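Side-chain contacts in metallo-beta-lactamase family protein (Staphylococcus aureus, PDB 3R2U), which binds an iron(III) ion and is probably a metal-dependent hydrolase or oxygenase of the metallo-beta-lactamase superfamily: residues Y239-Q242 / A246-E249; S205-P210 / S248-A253. All coordinates share one frame; numbering follows the deposited sequence.

Contact 1: residues Y239-Q242 / A246-E249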
ATOM      1  N   TYR A 239     -19.634  34.405   8.840  1.00 20.03           N
ATOM      2  CA  TYR A 239     -18.486  34.260   9.734  1.00 20.20           C
ATOM      3  C   TYR A 239     -17.332  35.103   9.204  1.00 20.82           C
ATOM      4  O   TYR A 239     -16.632  35.745   9.979  1.00 21.19           O
ATOM      5  CB  TYR A 239     -18.060  32.792   9.942  1.00 19.22           C
ATOM      6  CG  TYR A 239     -16.995  32.649  11.027  1.00 18.51           C
ATOM      7  CD1 TYR A 239     -17.344  32.652  12.376  1.00 17.51           C
ATOM      8  CD2 TYR A 239     -15.651  32.524  10.708  1.00 21.46           C
ATOM      9  CE1 TYR A 239     -16.383  32.548  13.376  1.00 19.82           C
ATOM     10  CE2 TYR A 239     -14.669  32.418  11.716  1.00 19.18           C
ATOM     11  CZ  TYR A 239     -15.045  32.428  13.043  1.00 21.39           C
ATOM     12  OH  TYR A 239     -14.100  32.315  14.050  1.00 22.86           O
ATOM     13  N   GLU A 240     -17.144  35.105   7.887  1.00 20.52           N
ATOM     14  CA  GLU A 240     -16.100  35.915   7.299  1.00 21.28           C
ATOM     15  C   GLU A 240     -16.390  37.406   7.502  1.00 22.55           C
ATOM     16  O   GLU A 240     -15.480  38.182   7.737  1.00 22.36           O
ATOM     17  CB  GLU A 240     -15.898  35.573   5.825  1.00 21.93           C
ATOM     18  CG  GLU A 240     -15.369  34.163   5.614  1.00 23.15           C
ATOM     19  CD  GLU A 240     -14.046  33.921   6.317  1.00 26.33           C
ATOM     20  OE1 GLU A 240     -13.076  34.645   6.004  1.00 25.41           O
ATOM     21  OE2 GLU A 240     -13.978  32.997   7.173  1.00 23.80           O
ATOM     22  N   LYS A 241     -17.661  37.807   7.454  1.00 23.39           N
ATOM     23  CA  LYS A 241     -17.992  39.206   7.700  1.00 23.55           C
ATOM     24  C   LYS A 241     -17.577  39.628   9.112  1.00 23.66           C
ATOM     25  O   LYS A 241     -17.178  40.768   9.325  1.00 23.77           O
ATOM     26  CB  LYS A 241     -19.478  39.480   7.481  1.00 24.11           C
ATOM     27  CG  LYS A 241     -19.909  39.413   6.013  1.00 25.18           C
ATOM     28  CD  LYS A 241     -21.376  39.815   5.858  1.00 27.25           C
ATOM     29  CE  LYS A 241     -21.801  39.963   4.405  1.00 25.61           C
ATOM     30  NZ  LYS A 241     -23.266  40.195   4.303  1.00 24.45           N
ATOM     31  N   GLN A 242     -17.643  38.708  10.071  1.00 23.66           N
ATOM     32  CA  GLN A 242     -17.245  39.003  11.441  1.00 23.90           C
ATOM     33  C   GLN A 242     -15.739  38.979  11.678  1.00 24.99           C
ATOM     34  O   GLN A 242     -15.241  39.718  12.512  1.00 25.82           O
ATOM     35  CB  GLN A 242     -17.827  37.954  12.408  1.00 24.53           C
ATOM     36  CG  GLN A 242     -19.330  37.914  12.492  1.00 23.44           C
ATOM     37  CD  GLN A 242     -19.911  39.087  13.228  1.00 28.72           C
ATOM     38  OE1 GLN A 242     -19.332  39.576  14.200  1.00 29.08           O
ATOM     39  NE2 GLN A 242     -21.085  39.533  12.788  1.00 29.49           N
ATOM     40  N   ALA A 246     -11.039  41.921   5.257  1.00 26.03           N
ATOM     41  CA  ALA A 246     -11.476  42.410   3.958  1.00 25.54           C
ATOM     42  C   ALA A 246     -12.934  42.836   3.952  1.00 26.53           C
ATOM     43  O   ALA A 246     -13.312  43.704   3.202  1.00 26.00           O
ATOM     44  CB  ALA A 246     -11.235  41.342   2.904  1.00 24.35           C
ATOM     45  N   PHE A 247     -13.755  42.200   4.781  1.00 28.10           N
ATOM     46  CA  PHE A 247     -15.179  42.520   4.857  1.00 28.47           C
ATOM     47  C   PHE A 247     -15.549  43.701   5.746  1.00 30.55           C
ATOM     48  O   PHE A 247     -16.677  44.181   5.669  1.00 30.87           O
ATOM     49  CB  PHE A 247     -15.966  41.280   5.288  1.00 27.91           C
ATOM     50  CG  PHE A 247     -16.034  40.241   4.232  1.00 25.53           C
ATOM     51  CD1 PHE A 247     -17.100  40.196   3.366  1.00 27.02           C
ATOM     52  CD2 PHE A 247     -15.003  39.332   4.067  1.00 27.37           C
ATOM     53  CE1 PHE A 247     -17.147  39.238   2.356  1.00 26.68           C
ATOM     54  CE2 PHE A 247     -15.045  38.376   3.067  1.00 25.91           C
ATOM     55  CZ  PHE A 247     -16.127  38.332   2.213  1.00 25.32           C
ATOM     56  N   SER A 248     -14.610  44.174   6.567  1.00 31.48           N
ATOM     57  CA  SER A 248     -14.861  45.297   7.474  1.00 34.10           C
ATOM     58  C   SER A 248     -14.197  46.588   7.037  1.00 35.01           C
ATOM     59  O   SER A 248     -14.530  47.644   7.560  1.00 35.17           O
ATOM     60  CB  SER A 248     -14.348  44.972   8.882  1.00 34.74           C
ATOM     61  OG  SER A 248     -15.016  43.856   9.396  1.00 37.86           O
ATOM     62  N   GLU A 249     -13.238  46.506   6.117  1.00 34.94           N
ATOM     63  CA  GLU A 249     -12.558  47.703   5.649  1.00 36.40           C
ATOM     64  C   GLU A 249     -13.380  48.306   4.524  1.00 37.25           C
ATOM     65  O   GLU A 249     -13.397  47.779   3.408  1.00 37.23           O
ATOM     66  CB  GLU A 249     -11.144  47.391   5.165  1.00 35.91           C
ATOM     67  CG  GLU A 249     -10.403  48.633   4.709  1.00 38.42           C
ATOM     68  CD  GLU A 249     -10.407  49.689   5.797  1.00 42.40           C
ATOM     69  OE1 GLU A 249     -10.951  50.792   5.576  1.00 42.96           O
ATOM     70  OE2 GLU A 249      -9.948  49.370   6.905  1.00 44.99           O
TER
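Where helix 237-243 gives way to the loop leading to helix 252-260, F247 folds its ring back against the backbone and inner side-chain carbons of E240 and K241. K241 CA lies 3.8 Å from F247 CB, and S248 OG comes equally near K241 O. With F247 CG set beside its own backbone N (chi1 -71°), the ring spans both helix residues: CD1 lies 3.9 Å from K241 CG, and CE2, diagonally across the ring from CD1, is 4.0 Å from E240 CB. The K241 chain runs across the phenylalanine at about a right angle, giving it methylene carbon while NZ continues to a salt bridge with D211 and a hydrogen bond to the carbonyl of K207. E240 behaves likewise: its bent chain offers CB to the ring and takes its buried carboxylate to S235, N244 and G174. Long amphipathic side chains suit this place, since their carbons pack and their charged ends bind elsewhere. Phenylalanine suits the buried position because I171, I203 and I206 also pack on it. Just past helix 237-243, F247 thus packs back on that helix and, through I203 and I206, toward helix 191-206 of the metallo-beta-lactamase fold.

Contact 2: residues S205-P210 / S248-A253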
ATOM      1  N   SER A 205     -19.806  43.438  -3.890  1.00 30.92           N
ATOM      2  CA  SER A 205     -20.898  42.705  -4.541  1.00 32.39           C
ATOM      3  C   SER A 205     -21.252  41.393  -3.796  1.00 30.24           C
ATOM      4  O   SER A 205     -22.417  41.080  -3.602  1.00 33.01           O
ATOM      5  CB  SER A 205     -20.574  42.424  -6.014  1.00 32.23           C
ATOM      6  OG  SER A 205     -19.486  41.519  -6.126  1.00 39.21           O
ATOM      7  N   ILE A 206     -20.264  40.683  -3.281  1.00 28.91           N
ATOM      8  CA  ILE A 206     -20.541  39.401  -2.626  1.00 27.24           C
ATOM      9  C   ILE A 206     -21.305  39.536  -1.286  1.00 27.65           C
ATOM     10  O   ILE A 206     -21.969  38.598  -0.843  1.00 24.80           O
ATOM     11  CB  ILE A 206     -19.234  38.588  -2.423  1.00 27.75           C
ATOM     12  CG1 ILE A 206     -19.490  37.150  -2.794  1.00 28.30           C
ATOM     13  CG2 ILE A 206     -18.638  38.795  -1.021  1.00 25.26           C
ATOM     14  CD1 ILE A 206     -19.862  36.994  -4.267  1.00 27.39           C
ATOM     15  N   LYS A 207     -21.255  40.723  -0.686  1.00 28.36           N
ATOM     16  CA  LYS A 207     -21.894  40.968   0.595  1.00 28.40           C
ATOM     17  C   LYS A 207     -23.418  40.796   0.611  1.00 28.96           C
ATOM     18  O   LYS A 207     -23.995  40.509   1.668  1.00 28.64           O
ATOM     19  CB  LYS A 207     -21.553  42.371   1.106  1.00 29.58           C
ATOM     20  CG  LYS A 207     -20.108  42.535   1.541  1.00 30.61           C
ATOM     21  CD  LYS A 207     -19.839  43.953   2.049  1.00 34.49           C
ATOM     22  CE  LYS A 207     -18.387  44.146   2.415  1.00 35.88           C
ATOM     23  NZ  LYS A 207     -18.074  45.540   2.831  1.00 37.08           N
ATOM     24  N   ASP A 208     -24.033  40.940  -0.557  0.60 28.77           N
ATOM     25  CA  ASP A 208     -25.475  40.831  -0.705  0.60 30.42           C
ATOM     26  C   ASP A 208     -25.988  39.399  -0.680  0.60 28.64           C
ATOM     27  O   ASP A 208     -27.184  39.177  -0.615  0.60 29.90           O
ATOM     28  CB  ASP A 208     -25.898  41.522  -2.002  0.60 31.38           C
ATOM     29  CG  ASP A 208     -25.541  42.986  -2.006  0.60 33.11           C
ATOM     30  OD1 ASP A 208     -25.490  43.573  -0.905  0.60 32.44           O
ATOM     31  OD2 ASP A 208     -25.314  43.547  -3.100  0.60 37.18           O
ATOM     32  N   LEU A 209     -25.089  38.434  -0.757  1.00 27.59           N
ATOM     33  CA  LEU A 209     -25.479  37.024  -0.697  1.00 26.73           C
ATOM     34  C   LEU A 209     -25.921  36.677   0.744  1.00 25.75           C
ATOM     35  O   LEU A 209     -25.541  37.369   1.681  1.00 25.62           O
ATOM     36  CB  LEU A 209     -24.337  36.120  -1.153  1.00 25.15           C
ATOM     37  CG  LEU A 209     -24.025  36.244  -2.647  1.00 25.58           C
ATOM     38  CD1 LEU A 209     -22.883  35.336  -3.039  1.00 22.65           C
ATOM     39  CD2 LEU A 209     -25.307  35.963  -3.477  1.00 25.49           C
ATOM     40  N   PRO A 210     -26.705  35.605   0.919  1.00 25.62           N
ATOM     41  CA  PRO A 210     -27.159  35.233   2.273  1.00 25.50           C
ATOM     42  C   PRO A 210     -25.983  34.860   3.180  1.00 24.37           C
ATOM     43  O   PRO A 210     -25.070  34.148   2.768  1.00 23.14           O
ATOM     44  CB  PRO A 210     -28.068  34.035   2.030  1.00 26.20           C
ATOM     45  CG  PRO A 210     -28.467  34.145   0.538  1.00 27.20           C
ATOM     46  CD  PRO A 210     -27.243  34.696  -0.111  1.00 27.13           C
ATOM     47  N   SER A 248     -14.610  44.174   6.567  1.00 31.48           N
ATOM     48  CA  SER A 248     -14.861  45.297   7.474  1.00 34.10           C
ATOM     49  C   SER A 248     -14.197  46.588   7.037  1.00 35.01           C
ATOM     50  O   SER A 248     -14.530  47.644   7.560  1.00 35.17           O
ATOM     51  CB  SER A 248     -14.348  44.972   8.882  1.00 34.74           C
ATOM     52  OG  SER A 248     -15.016  43.856   9.396  1.00 37.86           O
ATOM     53  N   GLU A 249     -13.238  46.506   6.117  1.00 34.94           N
ATOM     54  CA  GLU A 249     -12.558  47.703   5.649  1.00 36.40           C
ATOM     55  C   GLU A 249     -13.380  48.306   4.524  1.00 37.25           C
ATOM     56  O   GLU A 249     -13.397  47.779   3.408  1.00 37.23           O
ATOM     57  CB  GLU A 249     -11.144  47.391   5.165  1.00 35.91           C
ATOM     58  CG  GLU A 249     -10.403  48.633   4.709  1.00 38.42           C
ATOM     59  CD  GLU A 249     -10.407  49.689   5.797  1.00 42.40           C
ATOM     60  OE1 GLU A 249     -10.951  50.792   5.576  1.00 42.96           O
ATOM     61  OE2 GLU A 249      -9.948  49.370   6.905  1.00 44.99           O
ATOM     62  N   ASN A 250     -14.065  49.403   4.812  1.00 38.08           N
ATOM     63  CA  ASN A 250     -14.906  50.033   3.799  1.00 39.61           C
ATOM     64  C   ASN A 250     -14.295  51.284   3.150  1.00 40.60           C
ATOM     65  O   ASN A 250     -14.920  51.917   2.301  1.00 42.39           O
ATOM     66  CB  ASN A 250     -16.311  50.268   4.370  1.00 39.66           C
ATOM     67  CG  ASN A 250     -17.026  48.954   4.684  1.00 42.98           C
ATOM     68  OD1 ASN A 250     -16.890  47.968   3.946  1.00 43.91           O
ATOM     69  ND2 ASN A 250     -17.791  48.935   5.771  1.00 44.71           N
ATOM     70  N   ASN A 251     -13.067  51.625   3.539  1.00 40.25           N
ATOM     71  CA  ASN A 251     -12.346  52.735   2.924  1.00 40.93           C
ATOM     72  C   ASN A 251     -11.488  52.120   1.805  1.00 40.55           C
ATOM     73  O   ASN A 251     -10.565  51.361   2.073  1.00 38.94           O
ATOM     74  CB  ASN A 251     -11.480  53.453   3.959  1.00 41.44           C
ATOM     75  CG  ASN A 251     -10.680  54.603   3.370  1.00 42.98           C
ATOM     76  OD1 ASN A 251     -10.039  54.476   2.325  1.00 41.73           O
ATOM     77  ND2 ASN A 251     -10.677  55.727   4.073  1.00 45.06           N
ATOM     78  N   GLU A 252     -11.805  52.455   0.560  1.00 41.05           N
ATOM     79  CA  GLU A 252     -11.118  51.882  -0.594  1.00 41.19           C
ATOM     80  C   GLU A 252      -9.603  52.045  -0.571  1.00 40.45           C
ATOM     81  O   GLU A 252      -8.874  51.099  -0.860  1.00 37.99           O
ATOM     82  CB  GLU A 252     -11.695  52.441  -1.900  1.00 41.63           C
ATOM     83  CG  GLU A 252     -11.127  51.763  -3.165  1.00 47.00           C
ATOM     84  CD  GLU A 252     -11.738  52.305  -4.451  1.00 53.03           C
ATOM     85  OE1 GLU A 252     -12.973  52.453  -4.514  1.00 60.13           O
ATOM     86  OE2 GLU A 252     -10.988  52.574  -5.404  1.00 61.53           O
ATOM     87  N   ALA A 253      -9.136  53.238  -0.227  1.00 40.86           N
ATOM     88  CA  ALA A 253      -7.702  53.532  -0.198  1.00 41.96           C
ATOM     89  C   ALA A 253      -6.962  52.673   0.825  1.00 41.56           C
ATOM     90  O   ALA A 253      -5.875  52.158   0.542  1.00 41.24           O
ATOM     91  CB  ALA A 253      -7.463  55.032   0.089  1.00 43.67           C
TER
HETATM   92  O   HOH W   1     -14.922  45.610   2.414  1.00 20.48           O
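K207 and N250 meet at the protein surface, the lysine ammonium coming up to the side-chain amide oxygen of the asparagine. K207 NZ lies 2.9 Å from N250 OD1, but the angle is poor for a hydrogen bond, so the approach is better read as a close polar contact between a positive group and a carbonyl dipole. The lysine reaches this far because its chain is fully extended: CG stands beside the backbone N (chi1 -70°) and every later torsion is anti, placing the whole length of the side chain between the two backbones, whose nearest CA atoms, those of K207 and S248, are 10.7 Å apart. N250 has CG beside its own backbone N (chi1 -65°), and although its CB does not point at the lysine, the end of the side chain turns nearer.

A water bridges K207 NZ to E249 O. It accepts from K207 NZ at 3.2 Å and donates to E249 O at 2.8 Å, joining the ammonium to the loop backbone. NZ also makes a weak hydrogen bond to the carbonyl of F247. Lysine suits a place where several oxygens gather at the end of a long reach.

The loop itself is braced by E249, whose OE1 accepts from N251 N at 3.1 Å, on the anti side of the carboxylate and 20° out of its plane. N251, as N-cap, turns its OD1 to the backbone N of T254, a role asparagine fills well with its short amide. The contact therefore bridges the turn I206-L209, at the end of helix 191-206, and the loop between helices 237-243 and 252-260, partly through a water, while E252 at the start of the latter helix packs on K197 and F200 of helix 191-206.

Overall arrangement
The two contacts lie side by side, their centres about 8 Å apart, and share S248 and E249. Along the chain, helix 191-206 and its following turn come first, then strands 214-217 and 235-236, helix 237-243, the common loop and helix 252-260. Contact 1 is local; contact 2 joins segments whose nearest ends are 38 residues apart. Each lysine reaches a backbone oxygen of the other contact, K241 NZ by a probable hydrogen bond to K207 O, K207 NZ only weakly. Together they link the end of helix 191-206 and helix 237-243 with the loop before helix 252-260. F247 and I206 both touch I171, two residues past the iron ligand D169, so the patch borders the loop that follows this ligand.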